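Local coordinates for Alpha/beta hydrolase fold protein (Ochrobactrum, PDB 4G9E), which hydrolyses N-acyl homoserine lactones, the quorum-sensing signals of many bacteria, and is held here with the ring-opened compound N-butanoyl-L-homoserine, at residues Ile93-Ser102 with Tyr115-Thr126; Trp236-Asp244 with Glu257-Asp268. All coordinates share one frame; numbering follows the deposited sequence.

In the fold
Following the chain from the N terminus, contact 1 closes first: strand 97-101 runs into helix 103-111, and the chain returns as strand 120-124 beside it. Contact 2 opens only afterwards, so the two loops lie in series and neither nests nor crosses. It brings the C-terminal helix 255-270 back onto strand 241-243, an outermost strand of the eight-stranded sheet, with strand 211-216 lying between this strand and contact 1. The same helix also packs on the inner strands: F258 meets F99, and F265 meets L121 and M122. Contact 1 thus belongs to the middle of the alpha/beta hydrolase sheet, and contact 2 ties its edge to a covering helix.

Contact 1 (Ile93-Ser102 with Tyr115-Thr126); sequences IADAVVFGWS and YPEMRGLMITGT. With C4L (N-butanoyl-L-homoserine), chain C.
F99 and M122 pair in the middle of two parallel strands, 97-101 and 120-124, whose axes run 4.7 Å apart at 14°. V98 N bonds to G120 O, M122 N to V98 O, G100 N to M122 O and T124 N to G100 O; S102 N to T124 O carries the ladder into the turn beyond. On one face V98 CG2 meets M118 CG at 3.7 Å, while CG1 faces L121 CD1. On the other, M122 CB sits at the edge of the F99 ring and its SD makes an oblique Met-aromatic contact, and T124 OG1, bonded to V214 O, sits in the ring plane 3.2 Å from F99 CE1.

Before the strands, Y115, with CG trans to its own nitrogen (chi1 -168°), sends its hydroxyl across: OH donates to I93 O at 2.7 Å and accepts from A96 N at 3.1 Å, while A94 O lies over one ring face. A phenylalanine in its place would probably leave I93 O and A96 N without this shared partner and let the loop shift. R119 NE bonds in plane to D95 O (2.8 Å); the D95 carboxylate stacks over the guanidinium face, so this salt bridge rests on charge alone.

S102 OG lies 2.6 Å from C4 of the bound butanoyl-homoserine, and T126 OG1 holds the S102 carbonyl, donating to its O at 2.9 Å. The positive phi of S102 (64°) fits the nucleophile elbow of alpha/beta hydrolases, consistent with a serine nucleophile facing the ligand's carboxylate carbon.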
loop_
_atom_site.group_PDB
_atom_site.type_symbol
_atom_site.label_atom_id
_atom_site.label_comp_id
_atom_site.label_asym_id
_atom_site.label_seq_id
_atom_site.Cartn_x
_atom_site.Cartn_y
_atom_site.Cartn_z
ATOM N N ILE A 93 -5.947 -14.748 9.860
ATOM C CA ILE A 93 -6.421 -13.447 10.329
ATOM C C ILE A 93 -7.388 -12.842 9.321
ATOM O O ILE A 93 -6.982 -12.460 8.226
ATOM C CB ILE A 93 -5.244 -12.488 10.540
ATOM C CG1 ILE A 93 -4.301 -13.053 11.600
ATOM C CG2 ILE A 93 -5.738 -11.097 10.933
ATOM C CD1 ILE A 93 -3.018 -12.279 11.733
ATOM N N ALA A 94 -8.658 -12.734 9.693
ATOM C CA ALA A 94 -9.692 -12.291 8.763
ATOM C C ALA A 94 -10.111 -10.829 8.941
ATOM O O ALA A 94 -10.770 -10.266 8.070
ATOM C CB ALA A 94 -10.911 -13.200 8.866
ATOM N N ASP A 95 -9.729 -10.213 10.059
ATOM C CA ASP A 95 -10.274 -8.901 10.418
ATOM C C ASP A 95 -9.224 -7.814 10.611
ATOM O O ASP A 95 -9.392 -6.904 11.429
ATOM C CB ASP A 95 -11.143 -9.018 11.671
ATOM C CG ASP A 95 -10.359 -9.465 12.885
ATOM O OD1 ASP A 95 -9.188 -9.877 12.743
ATOM O OD2 ASP A 95 -10.926 -9.415 13.995
ATOM N N ALA A 96 -8.142 -7.892 9.853
ATOM C CA ALA A 96 -7.133 -6.849 9.922
ATOM C C ALA A 96 -7.697 -5.512 9.481
ATOM O O ALA A 96 -8.594 -5.432 8.633
ATOM C CB ALA A 96 -5.942 -7.211 9.065
ATOM N N VAL A 97 -7.144 -4.455 10.061
ATOM C CA VAL A 97 -7.158 -3.145 9.419
ATOM C C VAL A 97 -6.072 -3.189 8.350
ATOM O O VAL A 97 -5.029 -3.809 8.559
ATOM C CB VAL A 97 -6.856 -2.020 10.446
ATOM C CG1 VAL A 97 -6.778 -0.653 9.768
ATOM C CG2 VAL A 97 -7.909 -2.021 11.554
ATOM N N VAL A 98 -6.323 -2.572 7.197
ATOM C CA VAL A 98 -5.337 -2.562 6.117
ATOM C C VAL A 98 -4.848 -1.145 5.872
ATOM O O VAL A 98 -5.650 -0.218 5.762
ATOM C CB VAL A 98 -5.905 -3.185 4.818
ATOM C CG1 VAL A 98 -4.883 -3.088 3.678
ATOM C CG2 VAL A 98 -6.301 -4.632 5.087
ATOM N N PHE A 99 -3.528 -0.990 5.816
ATOM C CA PHE A 99 -2.905 0.236 5.351
ATOM C C PHE A 99 -2.221 -0.072 4.026
ATOM O O PHE A 99 -1.379 -0.965 3.961
ATOM C CB PHE A 99 -1.862 0.762 6.346
ATOM C CG PHE A 99 -1.016 1.851 5.767
ATOM C CD1 PHE A 99 -1.548 3.112 5.578
ATOM C CD2 PHE A 99 0.275 1.595 5.315
ATOM C CE1 PHE A 99 -0.797 4.118 4.993
ATOM C CE2 PHE A 99 1.033 2.599 4.731
ATOM C CZ PHE A 99 0.495 3.858 4.569
ATOM N N GLY A 100 -2.562 0.674 2.982
ATOM C CA GLY A 100 -1.933 0.473 1.690
ATOM C C GLY A 100 -1.220 1.724 1.227
ATOM O O GLY A 100 -1.821 2.800 1.157
ATOM N N TRP A 101 0.057 1.562 0.901
ATOM C CA TRP A 101 0.886 2.649 0.409
ATOM C C TRP A 101 0.975 2.586 -1.113
ATOM O O TRP A 101 1.619 1.690 -1.666
ATOM C CB TRP A 101 2.288 2.560 1.015
ATOM C CG TRP A 101 3.223 3.590 0.478
ATOM C CD1 TRP A 101 2.926 4.890 0.178
ATOM C CD2 TRP A 101 4.601 3.401 0.152
ATOM N NE1 TRP A 101 4.048 5.519 -0.325
ATOM C CE2 TRP A 101 5.089 4.628 -0.340
ATOM C CE3 TRP A 101 5.475 2.319 0.254
ATOM C CZ2 TRP A 101 6.413 4.797 -0.742
ATOM C CZ3 TRP A 101 6.788 2.487 -0.149
ATOM C CH2 TRP A 101 7.243 3.713 -0.646
ATOM N N SER A 102 0.322 3.547 -1.769
ATOM C CA SER A 102 0.449 3.794 -3.192
ATOM C C SER A 102 -0.073 2.587 -3.973
ATOM O O SER A 102 -1.260 2.316 -3.891
ATOM C CB SER A 102 1.873 4.223 -3.541
ATOM O OG SER A 102 1.869 4.866 -4.803
ATOM N N TYR A 115 -11.856 -9.627 1.066
ATOM C CA TYR A 115 -11.461 -9.713 2.468
ATOM C C TYR A 115 -12.546 -9.006 3.272
ATOM O O TYR A 115 -12.360 -7.890 3.751
ATOM C CB TYR A 115 -10.093 -9.048 2.632
ATOM C CG TYR A 115 -9.402 -9.279 3.958
ATOM C CD1 TYR A 115 -8.960 -10.544 4.332
ATOM C CD2 TYR A 115 -9.158 -8.223 4.825
ATOM C CE1 TYR A 115 -8.321 -10.756 5.550
ATOM C CE2 TYR A 115 -8.511 -8.425 6.041
ATOM C CZ TYR A 115 -8.095 -9.688 6.396
ATOM O OH TYR A 115 -7.455 -9.874 7.599
ATOM N N PRO A 116 -13.707 -9.666 3.394
ATOM C CA PRO A 116 -14.952 -9.016 3.810
ATOM C C PRO A 116 -14.983 -8.542 5.258
ATOM O O PRO A 116 -15.792 -7.678 5.579
ATOM C CB PRO A 116 -16.007 -10.112 3.578
ATOM C CG PRO A 116 -15.245 -11.387 3.672
ATOM C CD PRO A 116 -13.932 -11.074 3.019
ATOM N N GLU A 117 -14.130 -9.080 6.102
ATOM C CA GLU A 117 -14.122 -8.669 7.518
ATOM C C GLU A 117 -13.062 -7.592 7.823
ATOM O O GLU A 117 -12.831 -7.256 8.995
ATOM C CB GLU A 117 -13.985 -9.876 8.432
ATOM C CG GLU A 117 -15.219 -10.780 8.451
ATOM C CD GLU A 117 -16.447 -10.178 9.239
ATOM O OE1 GLU A 117 -16.377 -9.044 9.811
ATOM O OE2 GLU A 117 -17.510 -10.860 9.273
ATOM N N MET A 118 -12.474 -7.032 6.759
ATOM C CA MET A 118 -11.556 -5.907 6.906
ATOM C C MET A 118 -12.192 -4.858 7.805
ATOM O O MET A 118 -13.327 -4.446 7.572
ATOM C CB MET A 118 -11.275 -5.295 5.535
ATOM C CG MET A 118 -10.009 -4.457 5.495
ATOM S SD MET A 118 -9.766 -3.533 3.966
ATOM C CE MET A 118 -9.618 -4.858 2.765
ATOM N N ARG A 119 -11.459 -4.392 8.809
ATOM C CA ARG A 119 -12.065 -3.459 9.749
ATOM C C ARG A 119 -11.941 -2.004 9.333
ATOM O O ARG A 119 -12.651 -1.146 9.842
ATOM C CB ARG A 119 -11.575 -3.704 11.170
ATOM C CG ARG A 119 -12.344 -4.877 11.772
ATOM C CD ARG A 119 -12.141 -5.066 13.245
ATOM N NE ARG A 119 -10.917 -5.802 13.516
ATOM C CZ ARG A 119 -10.515 -6.132 14.737
ATOM N NH1 ARG A 119 -11.252 -5.796 15.789
ATOM N NH2 ARG A 119 -9.384 -6.801 14.906
ATOM N N GLY A 120 -11.046 -1.733 8.390
ATOM C CA GLY A 120 -10.881 -0.402 7.846
ATOM C C GLY A 120 -9.761 -0.448 6.831
ATOM O O GLY A 120 -8.951 -1.376 6.858
ATOM N N LEU A 121 -9.713 0.553 5.958
ATOM C CA LEU A 121 -8.648 0.683 4.968
ATOM C C LEU A 121 -8.127 2.104 4.999
ATOM O O LEU A 121 -8.915 3.039 4.848
ATOM C CB LEU A 121 -9.202 0.389 3.572
ATOM C CG LEU A 121 -8.269 0.670 2.391
ATOM C CD1 LEU A 121 -7.071 -0.248 2.430
ATOM C CD2 LEU A 121 -9.026 0.491 1.079
ATOM N N MET A 122 -6.819 2.269 5.199
ATOM C CA MET A 122 -6.181 3.579 5.050
ATOM C C MET A 122 -5.318 3.545 3.798
ATOM O O MET A 122 -4.545 2.605 3.612
ATOM C CB MET A 122 -5.321 3.933 6.270
ATOM C CG MET A 122 -4.589 5.273 6.105
ATOM S SD MET A 122 -3.590 5.763 7.522
ATOM C CE MET A 122 -4.892 6.257 8.649
ATOM N N ILE A 123 -5.467 4.564 2.955
ATOM C CA ILE A 123 -4.693 4.665 1.722
ATOM C C ILE A 123 -3.884 5.955 1.691
ATOM O O ILE A 123 -4.400 7.052 1.967
ATOM C CB ILE A 123 -5.587 4.521 0.466
ATOM C CG1 ILE A 123 -6.702 5.574 0.434
ATOM C CG2 ILE A 123 -6.169 3.108 0.396
ATOM C CD1 ILE A 123 -7.520 5.574 -0.862
ATOM N N THR A 124 -2.604 5.798 1.365
ATOM C CA THR A 124 -1.644 6.886 1.327
ATOM C C THR A 124 -0.894 6.788 0.012
ATOM O O THR A 124 -0.365 5.728 -0.328
ATOM C CB THR A 124 -0.650 6.754 2.496
ATOM O OG1 THR A 124 -1.331 7.024 3.727
ATOM C CG2 THR A 124 0.545 7.699 2.340
ATOM N N GLY A 125 -0.854 7.883 -0.737
ATOM C CA GLY A 125 -0.203 7.876 -2.036
ATOM C C GLY A 125 -1.041 7.230 -3.125
ATOM O O GLY A 125 -0.503 6.821 -4.147
ATOM N N THR A 126 -2.354 7.177 -2.917
ATOM C CA THR A 126 -3.282 6.427 -3.759
ATOM C C THR A 126 -4.505 7.262 -4.103
ATOM O O THR A 126 -5.326 7.539 -3.233
ATOM C CB THR A 126 -3.792 5.199 -2.988
ATOM O OG1 THR A 126 -2.688 4.407 -2.539
ATOM C CG2 THR A 126 -4.733 4.350 -3.836
HETATM O O1 C4L C . 4.633 4.266 -5.229
HETATM C C4 C4L C . 3.851 3.587 -5.938
HETATM O O2 C4L C . 3.393 2.477 -5.588
HETATM C C3 C4L C . 3.451 4.108 -7.299
HETATM C C2 C4L C . 3.547 5.638 -7.364
HETATM C C1 C4L C . 3.627 6.150 -8.793
HETATM O O3 C4L C . 4.911 5.839 -9.356
HETATM N N1 C4L C . 2.082 3.726 -7.662
HETATM C C5 C4L C . 1.817 2.773 -8.559
HETATM O O4 C4L C . 2.684 2.153 -9.162
HETATM C C6 C4L C . 0.359 2.483 -8.833
HETATM C C7 C4L C . 0.127 2.440 -10.340
HETATM C C8 C4L C . 0.374 3.787 -11.008
HETATM O O HOH W 1 -12.080 -10.958 5.737
HETATM O O HOH W 2 -0.604 5.089 -6.393
#

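Contact 2 (Trp236-Asp244 with Glu257-Asp268); sequences WEGKTHVID and EFDAYLARFIRD
W236 lies between the aliphatic part of its neighbour E237 on one face and F265 on the other. The F265 edge points into the indole's five-membered ring, an edge-to-face pair with planes at 71° and CD1 3.5 Å from W236 CG; F265 CB adds a CH-pi contact over the six-membered ring. With CG trans to its backbone nitrogen (chi1 178°), W236 directs NE1 at D268 OD2, which accepts in the ring plane through its anti lone pair at 2.8 Å.

R264 crosses the outer end of the indole and takes E237 side-on in a nearly coplanar two-bond salt bridge: NE to OE2 at 2.7 Å and NH1 to OE1 at 3.0 Å. One water joins E237 OE2 to D268 OD2, probably easing the closeness of these two carboxylates.

Further along, the Y261 ring leans obliquely over H241, and I243 CG1 rests 3.8 Å from Y261 CE2. I243 CG2 packs against E257 CD, the two side chains running in opposite directions; a water links E257 OE2 to D244 O.

Strand 241-243 and the helix run roughly antiparallel (154°), their axes 9.9 Å apart at closest approach. In this layered alpha/beta hydrolase packing the C-terminal helix lies over one face of the sheet, and this contact fastens it to the edge strand.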
loop_
_atom_site.group_PDB
_atom_site.type_symbol
_atom_site.label_atom_id
_atom_site.label_comp_id
_atom_site.label_asym_id
_atom_site.label_seq_id
_atom_site.Cartn_x
_atom_site.Cartn_y
_atom_site.Cartn_z
ATOM N N TRP A 236 -13.250 8.360 6.682
ATOM C CA TRP A 236 -12.882 8.505 8.086
ATOM C C TRP A 236 -12.621 9.961 8.445
ATOM O O TRP A 236 -11.805 10.635 7.808
ATOM C CB TRP A 236 -11.656 7.648 8.370
ATOM C CG TRP A 236 -11.140 7.734 9.768
ATOM C CD1 TRP A 236 -11.734 7.259 10.904
ATOM C CD2 TRP A 236 -9.892 8.306 10.178
ATOM N NE1 TRP A 236 -10.931 7.511 11.996
ATOM C CE2 TRP A 236 -9.794 8.151 11.574
ATOM C CE3 TRP A 236 -8.850 8.938 9.495
ATOM C CZ2 TRP A 236 -8.691 8.599 12.298
ATOM C CZ3 TRP A 236 -7.759 9.380 10.213
ATOM C CH2 TRP A 236 -7.690 9.208 11.600
ATOM N N GLU A 237 -13.331 10.428 9.469
ATOM C CA GLU A 237 -13.264 11.816 9.944
ATOM C C GLU A 237 -13.754 12.837 8.912
ATOM O O GLU A 237 -13.575 14.041 9.076
ATOM C CB GLU A 237 -11.883 12.159 10.524
ATOM C CG GLU A 237 -11.596 11.372 11.794
ATOM C CD GLU A 237 -10.330 11.793 12.518
ATOM O OE1 GLU A 237 -9.490 12.508 11.927
ATOM O OE2 GLU A 237 -10.181 11.389 13.692
ATOM N N GLY A 238 -14.398 12.341 7.859
ATOM C CA GLY A 238 -15.136 13.182 6.935
ATOM C C GLY A 238 -14.309 14.036 6.002
ATOM O O GLY A 238 -14.836 14.927 5.342
ATOM N N LYS A 239 -13.018 13.809 5.979
ATOM C CA LYS A 239 -12.148 14.556 5.084
ATOM C C LYS A 239 -10.902 13.753 4.728
ATOM O O LYS A 239 -10.594 12.800 5.385
ATOM C CB LYS A 239 -11.755 15.918 5.678
ATOM C CG LYS A 239 -10.828 15.769 6.840
ATOM C CD LYS A 239 -10.522 17.168 7.431
ATOM C CE LYS A 239 -9.792 18.051 6.394
ATOM N NZ LYS A 239 -10.232 19.497 6.136
ATOM N N THR A 240 -10.225 14.173 3.652
ATOM C CA THR A 240 -8.904 13.654 3.356
ATOM C C THR A 240 -7.894 14.471 4.164
ATOM O O THR A 240 -8.082 15.668 4.374
ATOM C CB THR A 240 -8.606 13.651 1.837
ATOM O OG1 THR A 240 -8.601 14.991 1.331
ATOM C CG2 THR A 240 -9.664 12.848 1.099
ATOM N N HIS A 241 -6.850 13.804 4.644
ATOM C CA HIS A 241 -5.870 14.400 5.549
ATOM C C HIS A 241 -4.564 14.678 4.821
ATOM O O HIS A 241 -4.141 13.882 3.971
ATOM C CB HIS A 241 -5.587 13.454 6.718
ATOM C CG HIS A 241 -6.724 13.315 7.683
ATOM N ND1 HIS A 241 -7.195 14.368 8.435
ATOM C CD2 HIS A 241 -7.463 12.238 8.040
ATOM C CE1 HIS A 241 -8.186 13.952 9.203
ATOM N NE2 HIS A 241 -8.367 12.663 8.983
ATOM N N VAL A 242 -3.923 15.790 5.168
ATOM C CA VAL A 242 -2.694 16.202 4.519
ATOM C C VAL A 242 -1.656 16.568 5.576
ATOM O O VAL A 242 -1.933 17.335 6.501
ATOM C CB VAL A 242 -2.955 17.398 3.572
ATOM C CG1 VAL A 242 -1.662 17.902 2.965
ATOM C CG2 VAL A 242 -3.946 16.998 2.479
ATOM N N ILE A 243 -0.464 15.998 5.434
ATOM C CA ILE A 243 0.645 16.228 6.349
ATOM C C ILE A 243 1.684 17.143 5.707
ATOM O O ILE A 243 2.209 16.846 4.641
ATOM C CB ILE A 243 1.301 14.890 6.734
ATOM C CG1 ILE A 243 0.303 14.010 7.498
ATOM C CG2 ILE A 243 2.578 15.129 7.534
ATOM C CD1 ILE A 243 0.769 12.582 7.703
ATOM N N ASP A 244 1.976 18.265 6.354
ATOM C CA ASP A 244 2.986 19.186 5.846
ATOM C C ASP A 244 4.373 18.551 5.897
ATOM O O ASP A 244 4.631 17.676 6.718
ATOM C CB ASP A 244 3.018 20.469 6.679
ATOM C CG ASP A 244 1.741 21.283 6.576
ATOM O OD1 ASP A 244 0.885 20.971 5.725
ATOM O OD2 ASP A 244 1.610 22.259 7.349
ATOM N N GLU A 257 3.781 12.275 13.026
ATOM C CA GLU A 257 2.516 12.822 12.552
ATOM C C GLU A 257 1.678 11.766 11.832
ATOM O O GLU A 257 0.464 11.665 12.039
ATOM C CB GLU A 257 2.738 14.036 11.655
ATOM C CG GLU A 257 1.448 14.744 11.299
ATOM C CD GLU A 257 1.664 16.155 10.804
ATOM O OE1 GLU A 257 0.713 16.729 10.242
ATOM O OE2 GLU A 257 2.778 16.688 10.981
ATOM N N PHE A 258 2.323 10.970 10.990
ATOM C CA PHE A 258 1.620 9.893 10.312
ATOM C C PHE A 258 1.053 8.892 11.327
ATOM O O PHE A 258 -0.100 8.467 11.223
ATOM C CB PHE A 258 2.545 9.181 9.328
ATOM C CG PHE A 258 1.929 7.943 8.735
ATOM C CD1 PHE A 258 1.091 8.019 7.634
ATOM C CD2 PHE A 258 2.140 6.707 9.326
ATOM C CE1 PHE A 258 0.497 6.869 7.121
ATOM C CE2 PHE A 258 1.552 5.566 8.835
ATOM C CZ PHE A 258 0.735 5.643 7.729
ATOM N N ASP A 259 1.872 8.517 12.304
ATOM C CA ASP A 259 1.467 7.531 13.295
ATOM C C ASP A 259 0.284 8.016 14.122
ATOM O O ASP A 259 -0.508 7.201 14.585
ATOM C CB ASP A 259 2.622 7.165 14.234
ATOM C CG ASP A 259 3.669 6.279 13.583
ATOM O OD1 ASP A 259 3.436 5.754 12.474
ATOM O OD2 ASP A 259 4.734 6.091 14.215
ATOM N N ALA A 260 0.166 9.324 14.334
ATOM C CA ALA A 260 -1.008 9.852 15.027
ATOM C C ALA A 260 -2.281 9.468 14.267
ATOM O O ALA A 260 -3.258 9.010 14.864
ATOM C CB ALA A 260 -0.906 11.365 15.190
ATOM N N TYR A 261 -2.278 9.666 12.957
ATOM C CA TYR A 261 -3.426 9.269 12.150
ATOM C C TYR A 261 -3.642 7.757 12.161
ATOM O O TYR A 261 -4.762 7.287 12.340
ATOM C CB TYR A 261 -3.271 9.737 10.704
ATOM C CG TYR A 261 -3.422 11.219 10.512
ATOM C CD1 TYR A 261 -4.669 11.827 10.576
ATOM C CD2 TYR A 261 -2.319 12.017 10.252
ATOM C CE1 TYR A 261 -4.810 13.193 10.394
ATOM C CE2 TYR A 261 -2.452 13.379 10.063
ATOM C CZ TYR A 261 -3.701 13.959 10.133
ATOM O OH TYR A 261 -3.842 15.314 9.953
ATOM N N LEU A 262 -2.579 6.992 11.932
ATOM C CA LEU A 262 -2.715 5.551 11.832
ATOM C C LEU A 262 -3.198 4.955 13.151
ATOM O O LEU A 262 -4.096 4.118 13.158
ATOM C CB LEU A 262 -1.397 4.922 11.385
ATOM C CG LEU A 262 -1.401 3.398 11.260
ATOM C CD1 LEU A 262 -2.499 2.914 10.315
ATOM C CD2 LEU A 262 -0.027 2.899 10.830
ATOM N N ALA A 263 -2.599 5.377 14.263
ATOM C CA ALA A 263 -3.018 4.876 15.566
ATOM C C ALA A 263 -4.480 5.206 15.853
ATOM O O ALA A 263 -5.226 4.372 16.377
ATOM C CB ALA A 263 -2.122 5.431 16.669
ATOM N N ARG A 264 -4.887 6.431 15.543
ATOM C CA ARG A 264 -6.257 6.842 15.806
ATOM C C ARG A 264 -7.228 6.034 14.949
ATOM O O ARG A 264 -8.275 5.602 15.424
ATOM C CB ARG A 264 -6.441 8.346 15.597
ATOM C CG ARG A 264 -7.766 8.871 16.117
ATOM C CD ARG A 264 -7.777 10.385 16.171
ATOM N NE ARG A 264 -7.742 11.057 14.872
ATOM C CZ ARG A 264 -6.730 11.799 14.429
ATOM N NH1 ARG A 264 -6.826 12.412 13.259
ATOM N NH2 ARG A 264 -5.623 11.934 15.146
ATOM N N PHE A 265 -6.862 5.813 13.694
ATOM C CA PHE A 265 -7.685 5.027 12.791
ATOM C C PHE A 265 -7.813 3.584 13.283
ATOM O O PHE A 265 -8.917 3.030 13.312
ATOM C CB PHE A 265 -7.091 5.065 11.383
ATOM C CG PHE A 265 -7.944 4.392 10.354
ATOM C CD1 PHE A 265 -9.238 4.825 10.120
ATOM C CD2 PHE A 265 -7.444 3.338 9.599
ATOM C CE1 PHE A 265 -10.031 4.209 9.154
ATOM C CE2 PHE A 265 -8.232 2.718 8.631
ATOM C CZ PHE A 265 -9.516 3.166 8.402
ATOM N N ILE A 266 -6.706 2.965 13.684
ATOM C CA ILE A 266 -6.772 1.599 14.193
ATOM C C ILE A 266 -7.661 1.537 15.437
ATOM O O ILE A 266 -8.535 0.674 15.545
ATOM C CB ILE A 266 -5.385 1.017 14.510
ATOM C CG1 ILE A 266 -4.533 0.915 13.243
ATOM C CG2 ILE A 266 -5.524 -0.349 15.166
ATOM C CD1 ILE A 266 -3.061 0.670 13.532
ATOM N N ARG A 267 -7.458 2.462 16.372
ATOM C CA ARG A 267 -8.282 2.503 17.576
ATOM C C ARG A 267 -9.758 2.629 17.196
ATOM O O ARG A 267 -10.611 1.907 17.720
ATOM C CB ARG A 267 -7.838 3.667 18.479
ATOM C CG ARG A 267 -8.457 3.688 19.871
ATOM C CD ARG A 267 -9.862 4.274 19.933
ATOM N NE ARG A 267 -10.015 5.548 19.242
ATOM C CZ ARG A 267 -9.742 6.744 19.763
ATOM N NH1 ARG A 267 -9.938 7.824 19.021
ATOM N NH2 ARG A 267 -9.286 6.873 21.014
ATOM N N ASP A 268 -10.061 3.544 16.285
ATOM C CA ASP A 268 -11.436 3.776 15.881
ATOM C C ASP A 268 -12.064 2.540 15.241
ATOM O O ASP A 268 -13.239 2.264 15.450
ATOM C CB ASP A 268 -11.543 4.951 14.912
ATOM C CG ASP A 268 -11.303 6.301 15.561
ATOM O OD1 ASP A 268 -11.171 6.400 16.807
ATOM O OD2 ASP A 268 -11.275 7.278 14.782
HETATM O O HOH W 3 -11.582 9.881 15.374
HETATM O O HOH W 4 -1.885 16.817 9.357
HETATM O O HOH W 5 0.926 18.756 8.945
HETATM O O HOH W 6 4.732 17.356 9.434
#